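Local coordinates for protein dTDP-4-dehydrorhamnose reductase (Yersinia enterocolitica, PDB 5U9C) that probably reduces dTDP-4-dehydro-beta-L-rhamnose to dTDP-beta-L-rhamnose with NADPH, in the dTDP-L-rhamnose biosynthesis pathway, at residues T14-T22 with G155-D163; R142-R153 with A206-F217. One frame throughout, in Å; residues are numbered along the deposited sequence.

Interaction 1 of 2, residues T14-T22 with G155-D163; sequences TGMLGAYVT and GWMIGGGPD
Met16 and Met157, both present as selenomethionine, overlap alongside each other, their chains running opposite ways. SE of Met16 lies 3.4 Å from CG of Met157. The Met16 chain runs straight out from the helix and then bends at its last torsion (chi3 23°). This sets its CE 3.6 Å from CG of the same Met157. The selenium of Met16 also lies 3.5 Å from Gly159 O. Deeper in, CD2 of Leu17 only brushes CE of Met157, at 4.4 Å.

Tyr20, one turn further along the helix, makes the polar contact. Its OH accepts a hydrogen bond from Gly160 N at 3.0 Å. The bond is nearly straight, with an angle of 173° at the hydrogen. CG of Tyr20 stands anti to its carbonyl carbon (chi1 -72°), which sends the hydroxyl toward the glycine run. Gly160 N and Gly159 CA sit at the ring edge, close to its plane. Because Gly159 has no side chain, Met16 and Tyr20 both reach the backbone directly.

Outside the pair, helix 196-209 flanks the Tyr20 ring through Ala196, Met197 and Cys200. Leu17 and Met157 both rest on Leu104 of strand 100-106. Backbone bonds from Trp156 and Ile158 to Thr194 hold the second segment in its small mixed sheet, and Gly161 N is bonded to Tyr286 OH.

The contact thus joins helix 16-25, with Gly15 at its N-cap and Gly18 in its first turn, to the glycine loop after strand 156-158. The glycine-rich turn before this helix fits a Rossmann fold, consistent with dinucleotide binding in this NADP-dependent family.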
loop_
_atom_site.group_PDB
_atom_site.type_symbol
_atom_site.label_atom_id
_atom_site.label_comp_id
_atom_site.label_asym_id
_atom_site.label_seq_id
_atom_site.Cartn_x
_atom_site.Cartn_y
_atom_site.Cartn_z
ATOM N N THR D 14 34.766 21.764 4.246
ATOM C CA THR D 14 35.771 20.895 3.631
ATOM C C THR D 14 35.141 19.659 2.974
ATOM O O THR D 14 35.856 18.732 2.601
ATOM C CB THR D 14 36.838 20.428 4.641
ATOM O OG1 THR D 14 36.213 19.650 5.663
ATOM C CG2 THR D 14 37.555 21.620 5.261
ATOM N N GLY D 15 33.812 19.632 2.849
ATOM C CA GLY D 15 33.135 18.538 2.159
ATOM C C GLY D 15 33.241 18.767 0.654
ATOM O O GLY D 15 33.851 19.743 0.207
HETATM N N MSE D 16 32.619 17.888 -0.126
HETATM C CA MSE D 16 32.662 17.975 -1.602
HETATM C C MSE D 16 32.143 19.308 -2.091
HETATM O O MSE D 16 32.868 20.074 -2.742
HETATM C CB MSE D 16 31.854 16.806 -2.176
HETATM C CG MSE D 16 31.572 16.829 -3.678
HETATM SE SE MSE D 16 30.647 15.129 -4.163
HETATM C CE MSE D 16 29.806 14.487 -2.485
ATOM N N LEU D 17 30.887 19.595 -1.769
ATOM C CA LEU D 17 30.258 20.845 -2.169
ATOM C C LEU D 17 30.891 22.046 -1.468
ATOM O O LEU D 17 31.160 23.058 -2.102
ATOM C CB LEU D 17 28.752 20.818 -1.861
ATOM C CG LEU D 17 27.999 22.099 -2.228
ATOM C CD1 LEU D 17 28.106 22.383 -3.730
ATOM C CD2 LEU D 17 26.562 22.017 -1.782
ATOM N N GLY D 18 31.111 21.928 -0.161
ATOM C CA GLY D 18 31.663 23.020 0.636
ATOM C C GLY D 18 32.993 23.579 0.168
ATOM O O GLY D 18 33.226 24.789 0.259
ATOM N N ALA D 19 33.875 22.695 -0.303
ATOM C CA ALA D 19 35.196 23.107 -0.779
ATOM C C ALA D 19 35.070 23.990 -2.028
ATOM O O ALA D 19 35.767 24.994 -2.143
ATOM C CB ALA D 19 36.097 21.889 -1.046
ATOM N N TYR D 20 34.178 23.616 -2.955
ATOM C CA TYR D 20 33.965 24.436 -4.138
ATOM C C TYR D 20 33.429 25.821 -3.712
ATOM O O TYR D 20 33.913 26.838 -4.177
ATOM C CB TYR D 20 32.982 23.786 -5.130
ATOM C CG TYR D 20 33.467 22.561 -5.931
ATOM C CD1 TYR D 20 34.278 22.701 -7.064
ATOM C CD2 TYR D 20 33.007 21.295 -5.627
ATOM C CE1 TYR D 20 34.677 21.579 -7.809
ATOM C CE2 TYR D 20 33.388 20.178 -6.364
ATOM C CZ TYR D 20 34.213 20.315 -7.450
ATOM O OH TYR D 20 34.555 19.175 -8.155
ATOM N N VAL D 21 32.451 25.845 -2.810
ATOM C CA VAL D 21 31.841 27.102 -2.369
ATOM C C VAL D 21 32.845 28.039 -1.685
ATOM O O VAL D 21 32.953 29.204 -2.065
ATOM C CB VAL D 21 30.601 26.863 -1.472
ATOM C CG1 VAL D 21 30.042 28.181 -0.962
ATOM C CG2 VAL D 21 29.524 26.141 -2.262
ATOM N N THR D 22 33.564 27.523 -0.688
ATOM C CA THR D 22 34.582 28.289 0.050
ATOM C C THR D 22 35.566 28.910 -0.939
ATOM O O THR D 22 35.911 30.091 -0.843
ATOM C CB THR D 22 35.325 27.381 1.078
ATOM O OG1 THR D 22 34.378 26.828 2.017
ATOM C CG2 THR D 22 36.370 28.153 1.849
ATOM N N GLY D 155 20.502 15.433 -5.667
ATOM C CA GLY D 155 20.388 14.000 -5.878
ATOM C C GLY D 155 21.740 13.349 -5.607
ATOM O O GLY D 155 22.384 13.635 -4.591
ATOM N N TRP D 156 22.173 12.467 -6.505
ATOM C CA TRP D 156 23.481 11.807 -6.361
ATOM C C TRP D 156 24.589 12.802 -6.734
ATOM O O TRP D 156 24.779 13.127 -7.917
ATOM C CB TRP D 156 23.559 10.575 -7.250
ATOM C CG TRP D 156 22.550 9.498 -6.904
ATOM C CD1 TRP D 156 22.006 9.243 -5.678
ATOM C CD2 TRP D 156 22.115 8.442 -7.761
ATOM N NE1 TRP D 156 21.193 8.129 -5.744
ATOM C CE2 TRP D 156 21.262 7.611 -7.008
ATOM C CE3 TRP D 156 22.328 8.141 -9.098
ATOM C CZ2 TRP D 156 20.633 6.498 -7.558
ATOM C CZ3 TRP D 156 21.701 7.025 -9.642
ATOM C CH2 TRP D 156 20.868 6.224 -8.876
HETATM N N MSE D 157 25.288 13.301 -5.720
HETATM C CA MSE D 157 26.305 14.335 -5.914
HETATM C C MSE D 157 27.562 13.822 -6.595
HETATM O O MSE D 157 28.091 12.782 -6.233
HETATM C CB MSE D 157 26.612 14.929 -4.533
HETATM C CG MSE D 157 27.419 16.236 -4.572
HETATM SE SE MSE D 157 26.215 17.765 -4.891
HETATM C CE MSE D 157 25.580 17.898 -3.031
ATOM N N ILE D 158 28.004 14.513 -7.640
ATOM C CA ILE D 158 29.281 14.181 -8.282
ATOM C C ILE D 158 30.212 15.403 -8.152
ATOM O O ILE D 158 29.807 16.559 -8.405
ATOM C CB ILE D 158 29.133 13.718 -9.748
ATOM C CG1 ILE D 158 28.614 14.841 -10.640
ATOM C CG2 ILE D 158 28.200 12.509 -9.820
ATOM C CD1 ILE D 158 28.497 14.448 -12.094
ATOM N N GLY D 159 31.432 15.153 -7.699
ATOM C CA GLY D 159 32.414 16.212 -7.519
ATOM C C GLY D 159 33.611 15.752 -6.704
ATOM O O GLY D 159 33.557 14.709 -6.065
ATOM N N GLY D 160 34.678 16.547 -6.728
ATOM C CA GLY D 160 35.898 16.248 -5.983
ATOM C C GLY D 160 37.098 16.082 -6.890
ATOM O O GLY D 160 38.200 16.444 -6.522
ATOM N N GLY D 161 36.888 15.527 -8.076
ATOM C CA GLY D 161 37.984 15.352 -9.023
ATOM C C GLY D 161 38.927 14.197 -8.684
ATOM O O GLY D 161 38.697 13.450 -7.721
ATOM N N PRO D 162 40.010 14.051 -9.470
ATOM C CA PRO D 162 40.966 12.955 -9.261
ATOM C C PRO D 162 41.496 12.792 -7.831
ATOM O O PRO D 162 41.635 11.668 -7.360
ATOM C CB PRO D 162 42.118 13.271 -10.233
ATOM C CG PRO D 162 41.842 14.607 -10.823
ATOM C CD PRO D 162 40.393 14.928 -10.595
ATOM N N ASP D 163 41.751 13.887 -7.134
ATOM C CA ASP D 163 42.315 13.799 -5.785
ATOM C C ASP D 163 41.320 13.438 -4.664
ATOM O O ASP D 163 41.678 12.686 -3.752
ATOM C CB ASP D 163 42.997 15.130 -5.419
ATOM C CG ASP D 163 44.094 15.537 -6.412
ATOM O OD1 ASP D 163 44.727 14.651 -7.040
ATOM O OD2 ASP D 163 44.332 16.758 -6.539
#

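Interaction 2 of 2, residues R142-R153 with A206-F217; sequences RNACTNNHLIIR and AINKRHTGTLHF
Arg153 and His216, neighbours on adjacent parallel strands, are joined edge to edge through their side chains. Arg153 NH1 donates to His216 NE2 at 3.1 Å. NE2 lies in the guanidinium plane and NH1 close to the imidazole plane, although the two planes are 61° apart. CG of Arg153 stands anti to the carbonyl carbon (chi1 -58°), and the chain then runs straight to NE, carrying the guanidinium beside His216. The histidine's ND1 is bonded to Glu263 O. CG2 of Thr214 sits 3.8 Å above one face of the Arg153 guanidinium.

On the same face of the sheet, Arg142 reaches back from its helix. Its NH1 donates to Thr214 OG1 at 2.7 Å. CD1 of Ile151 lies 3.7 Å above the centre of the Arg142 guanidinium. A water links Arg142 NE, His149 NE2 and Thr214 OG1. The Glu138 carboxylate makes salt bridges to Arg142 NH1 and Arg153 NH2, and probably offsets part of their charge.

The face carrying Leu150, Ile152 and Leu215 is mainly apolar. Leu150 CD2 meets Ala206 CB at 3.8 Å. Nearby, Ile152 CG2 meets Phe217 CB at 3.7 Å. Phe202 of helix 196-209 packs against Ile152, Leu215 and Phe217.

Five backbone hydrogen bonds join the strands. Helix 196-209 ends in a Schellman motif at Arg210. Strand 213-217 is the outermost strand, within this chain, of the parallel Rossmann-type sheet, paired with strand 149-154.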
loop_
_atom_site.group_PDB
_atom_site.type_symbol
_atom_site.label_atom_id
_atom_site.label_comp_id
_atom_site.label_asym_id
_atom_site.label_seq_id
_atom_site.Cartn_x
_atom_site.Cartn_y
_atom_site.Cartn_z
ATOM N N ARG D 142 12.316 25.546 7.922
ATOM C CA ARG D 142 11.098 26.270 7.482
ATOM C C ARG D 142 10.349 26.953 8.586
ATOM O O ARG D 142 9.957 28.112 8.435
ATOM C CB ARG D 142 10.083 25.350 6.790
ATOM C CG ARG D 142 10.506 24.921 5.424
ATOM C CD ARG D 142 9.322 24.446 4.589
ATOM N NE ARG D 142 9.864 23.867 3.378
ATOM C CZ ARG D 142 10.358 22.638 3.309
ATOM N NH1 ARG D 142 10.877 22.204 2.171
ATOM N NH2 ARG D 142 10.355 21.849 4.384
ATOM N N ASN D 143 10.106 26.210 9.663
ATOM C CA ASN D 143 9.407 26.731 10.815
ATOM C C ASN D 143 10.142 27.930 11.481
ATOM O O ASN D 143 9.505 28.900 11.852
ATOM C CB ASN D 143 9.146 25.615 11.834
ATOM C CG ASN D 143 8.251 24.499 11.279
ATOM O OD1 ASN D 143 7.869 24.502 10.098
ATOM N ND2 ASN D 143 7.949 23.518 12.124
ATOM N N ALA D 144 11.468 27.871 11.587
ATOM C CA ALA D 144 12.243 28.951 12.219
ATOM C C ALA D 144 12.513 30.165 11.322
ATOM O O ALA D 144 12.368 31.298 11.773
ATOM C CB ALA D 144 13.570 28.404 12.728
ATOM N N CYS D 145 12.928 29.930 10.078
ATOM C CA CYS D 145 13.308 31.007 9.140
ATOM C C CYS D 145 12.382 31.117 7.942
ATOM O O CYS D 145 12.844 31.276 6.807
ATOM C CB CYS D 145 14.722 30.730 8.636
ATOM S SG CYS D 145 15.913 30.564 9.967
ATOM N N THR D 146 11.083 31.109 8.208
ATOM C CA THR D 146 10.054 31.082 7.148
ATOM C C THR D 146 10.270 31.953 5.910
ATOM O O THR D 146 10.175 31.450 4.796
ATOM C CB THR D 146 8.646 31.368 7.715
ATOM O OG1 THR D 146 8.413 30.507 8.829
ATOM C CG2 THR D 146 7.570 31.103 6.655
ATOM N N ASN D 147 10.560 33.230 6.082
ATOM C CA ASN D 147 10.682 34.096 4.909
ATOM C C ASN D 147 12.146 34.402 4.572
ATOM O O ASN D 147 12.435 35.306 3.783
ATOM C CB ASN D 147 9.907 35.403 5.167
ATOM C CG ASN D 147 9.472 36.101 3.887
ATOM O OD1 ASN D 147 9.107 35.454 2.903
ATOM N ND2 ASN D 147 9.443 37.443 3.915
ATOM N N ASN D 148 13.071 33.639 5.136
ATOM C CA ASN D 148 14.474 33.939 4.915
ATOM C C ASN D 148 15.335 32.675 4.919
ATOM O O ASN D 148 16.351 32.604 5.611
ATOM C CB ASN D 148 14.920 34.937 6.004
ATOM C CG ASN D 148 16.123 35.763 5.598
ATOM O OD1 ASN D 148 16.351 36.035 4.416
ATOM N ND2 ASN D 148 16.871 36.229 6.595
ATOM N N HIS D 149 14.907 31.659 4.165
ATOM C CA HIS D 149 15.682 30.432 4.038
ATOM C C HIS D 149 15.612 29.929 2.614
ATOM O O HIS D 149 14.696 30.307 1.843
ATOM C CB HIS D 149 15.148 29.330 4.942
ATOM C CG HIS D 149 13.819 28.793 4.506
ATOM N ND1 HIS D 149 12.621 29.329 4.930
ATOM C CD2 HIS D 149 13.503 27.781 3.661
ATOM C CE1 HIS D 149 11.622 28.665 4.369
ATOM N NE2 HIS D 149 12.129 27.733 3.584
ATOM N N LEU D 150 16.566 29.069 2.285
ATOM C CA LEU D 150 16.587 28.380 1.003
ATOM C C LEU D 150 16.969 26.923 1.270
ATOM O O LEU D 150 18.016 26.640 1.883
ATOM C CB LEU D 150 17.559 29.015 0.018
ATOM C CG LEU D 150 17.653 28.321 -1.353
ATOM C CD1 LEU D 150 16.297 28.221 -2.039
ATOM C CD2 LEU D 150 18.645 29.015 -2.269
ATOM N N ILE D 151 16.113 26.009 0.836
ATOM C CA ILE D 151 16.356 24.576 0.973
ATOM C C ILE D 151 16.543 24.044 -0.431
ATOM O O ILE D 151 15.662 24.232 -1.298
ATOM C CB ILE D 151 15.175 23.879 1.656
ATOM C CG1 ILE D 151 15.134 24.293 3.130
ATOM C CG2 ILE D 151 15.288 22.357 1.525
ATOM C CD1 ILE D 151 13.827 23.964 3.824
ATOM N N ILE D 152 17.698 23.435 -0.675
ATOM C CA ILE D 152 18.010 22.865 -1.978
ATOM C C ILE D 152 18.173 21.366 -1.827
ATOM O O ILE D 152 18.985 20.887 -1.015
ATOM C CB ILE D 152 19.297 23.417 -2.572
ATOM C CG1 ILE D 152 19.254 24.946 -2.641
ATOM C CG2 ILE D 152 19.530 22.803 -3.960
ATOM C CD1 ILE D 152 20.536 25.558 -3.172
ATOM N N ARG D 153 17.417 20.622 -2.612
ATOM C CA ARG D 153 17.518 19.175 -2.600
ATOM C C ARG D 153 18.375 18.753 -3.783
ATOM O O ARG D 153 18.078 19.084 -4.930
ATOM C CB ARG D 153 16.140 18.512 -2.661
ATOM C CG ARG D 153 15.199 18.896 -1.525
ATOM C CD ARG D 153 13.932 18.049 -1.539
ATOM N NE ARG D 153 13.005 18.373 -0.468
ATOM C CZ ARG D 153 11.739 18.773 -0.595
ATOM N NH1 ARG D 153 11.140 18.874 -1.784
ATOM N NH2 ARG D 153 11.035 19.014 0.504
ATOM N N ALA D 206 22.540 32.430 -5.699
ATOM C CA ALA D 206 21.452 32.438 -4.708
ATOM C C ALA D 206 21.739 33.344 -3.528
ATOM O O ALA D 206 20.849 34.027 -3.033
ATOM C CB ALA D 206 21.168 31.026 -4.223
ATOM N N ILE D 207 22.984 33.327 -3.076
ATOM C CA ILE D 207 23.410 34.188 -1.990
ATOM C C ILE D 207 23.253 35.655 -2.395
ATOM O O ILE D 207 22.781 36.456 -1.605
ATOM C CB ILE D 207 24.872 33.913 -1.602
ATOM C CG1 ILE D 207 25.017 32.513 -1.008
ATOM C CG2 ILE D 207 25.367 34.950 -0.583
ATOM C CD1 ILE D 207 26.455 32.031 -0.942
ATOM N N ASN D 208 23.637 35.992 -3.629
ATOM C CA ASN D 208 23.559 37.368 -4.129
ATOM C C ASN D 208 22.112 37.871 -4.235
ATOM O O ASN D 208 21.849 39.041 -3.977
ATOM C CB ASN D 208 24.255 37.488 -5.503
ATOM C CG ASN D 208 24.264 38.916 -6.048
ATOM O OD1 ASN D 208 23.808 39.167 -7.162
ATOM N ND2 ASN D 208 24.743 39.848 -5.260
ATOM N N LYS D 209 21.199 37.000 -4.652
ATOM C CA LYS D 209 19.782 37.352 -4.799
ATOM C C LYS D 209 18.976 37.136 -3.540
ATOM O O LYS D 209 17.854 37.609 -3.457
ATOM C CB LYS D 209 19.111 36.473 -5.881
ATOM C CG LYS D 209 19.685 36.619 -7.277
ATOM C CD LYS D 209 19.602 38.039 -7.850
ATOM C CE LYS D 209 18.178 38.444 -8.215
ATOM N NZ LYS D 209 17.641 37.664 -9.370
ATOM N N ARG D 210 19.546 36.420 -2.575
ATOM C CA ARG D 210 18.821 36.003 -1.375
ATOM C C ARG D 210 17.535 35.268 -1.788
ATOM O O ARG D 210 16.461 35.534 -1.266
ATOM C CB ARG D 210 18.541 37.171 -0.415
ATOM C CG ARG D 210 19.805 37.851 0.102
ATOM C CD ARG D 210 20.767 36.874 0.795
ATOM N NE ARG D 210 21.999 37.545 1.201
ATOM C CZ ARG D 210 22.158 38.223 2.336
ATOM N NH1 ARG D 210 23.318 38.811 2.594
ATOM N NH2 ARG D 210 21.164 38.327 3.215
ATOM N N HIS D 211 17.661 34.349 -2.738
ATOM C CA HIS D 211 16.519 33.545 -3.175
ATOM C C HIS D 211 16.020 32.709 -1.998
ATOM O O HIS D 211 16.818 32.243 -1.181
ATOM C CB HIS D 211 16.894 32.641 -4.360
ATOM C CG HIS D 211 15.746 31.845 -4.871
ATOM N ND1 HIS D 211 14.665 32.428 -5.491
ATOM C CD2 HIS D 211 15.483 30.519 -4.823
ATOM C CE1 HIS D 211 13.784 31.495 -5.804
ATOM N NE2 HIS D 211 14.259 30.329 -5.410
ATOM N N THR D 212 14.702 32.546 -1.892
ATOM C CA THR D 212 14.104 31.803 -0.782
ATOM C C THR D 212 13.139 30.704 -1.229
ATOM O O THR D 212 12.633 30.727 -2.342
ATOM C CB THR D 212 13.343 32.736 0.191
ATOM O OG1 THR D 212 12.329 33.442 -0.517
ATOM C CG2 THR D 212 14.287 33.759 0.862
ATOM N N GLY D 213 12.874 29.755 -0.333
ATOM C CA GLY D 213 11.940 28.663 -0.623
ATOM C C GLY D 213 12.627 27.312 -0.738
ATOM O O GLY D 213 13.654 27.101 -0.122
ATOM N N THR D 214 12.034 26.407 -1.514
ATOM C CA THR D 214 12.551 25.047 -1.693
ATOM C C THR D 214 12.746 24.778 -3.183
ATOM O O THR D 214 11.845 25.043 -3.994
ATOM C CB THR D 214 11.615 24.000 -1.050
ATOM O OG1 THR D 214 11.642 24.149 0.384
ATOM C CG2 THR D 214 12.069 22.556 -1.375
ATOM N N LEU D 215 13.914 24.251 -3.534
ATOM C CA LEU D 215 14.245 23.918 -4.913
ATOM C C LEU D 215 14.909 22.561 -5.018
ATOM O O LEU D 215 15.551 22.098 -4.085
ATOM C CB LEU D 215 15.217 24.946 -5.486
ATOM C CG LEU D 215 14.694 26.332 -5.814
ATOM C CD1 LEU D 215 15.849 27.292 -6.039
ATOM C CD2 LEU D 215 13.788 26.265 -7.039
ATOM N N HIS D 216 14.726 21.932 -6.167
ATOM C CA HIS D 216 15.394 20.690 -6.518
ATOM C C HIS D 216 16.465 21.103 -7.515
ATOM O O HIS D 216 16.157 21.771 -8.499
ATOM C CB HIS D 216 14.407 19.774 -7.219
ATOM C CG HIS D 216 13.411 19.159 -6.302
ATOM N ND1 HIS D 216 12.547 18.167 -6.712
ATOM C CD2 HIS D 216 13.222 19.303 -4.969
ATOM C CE1 HIS D 216 11.813 17.781 -5.683
ATOM N NE2 HIS D 216 12.191 18.463 -4.618
ATOM N N PHE D 217 17.712 20.694 -7.283
ATOM C CA PHE D 217 18.800 21.045 -8.185
ATOM C C PHE D 217 19.492 19.764 -8.658
ATOM O O PHE D 217 20.256 19.122 -7.908
ATOM C CB PHE D 217 19.794 22.028 -7.529
ATOM C CG PHE D 217 20.789 22.619 -8.514
ATOM C CD1 PHE D 217 21.908 21.898 -8.898
ATOM C CD2 PHE D 217 20.588 23.867 -9.077
ATOM C CE1 PHE D 217 22.808 22.408 -9.807
ATOM C CE2 PHE D 217 21.498 24.386 -9.988
ATOM C CZ PHE D 217 22.609 23.654 -10.350
HETATM O O HOH W 1 10.563 26.210 1.747
HETATM O O HOH W 2 18.086 37.881 3.039
#

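Overall arrangement
The two contacts share one chain path. Strand 149-154 of interaction 2 runs almost directly into strand 156-158 of interaction 1, yet their centres lie 21 Å apart. Interaction 2 joins neighbouring strands at one margin of the main parallel sheet, so a ladder of backbone bonds dominates it. Interaction 1 is smaller and joins a helix to a strand of the separate mixed sheet and the loop after it. Both are partly buried, but interaction 1 lies nearer the chain centre (about 9 Å against 14 Å, between centres). No other subunit touches it, whereas Asn143, Thr146 and Asn147 of interaction 2 pack on neighbouring subunits. Helix 196-209 borders both contacts.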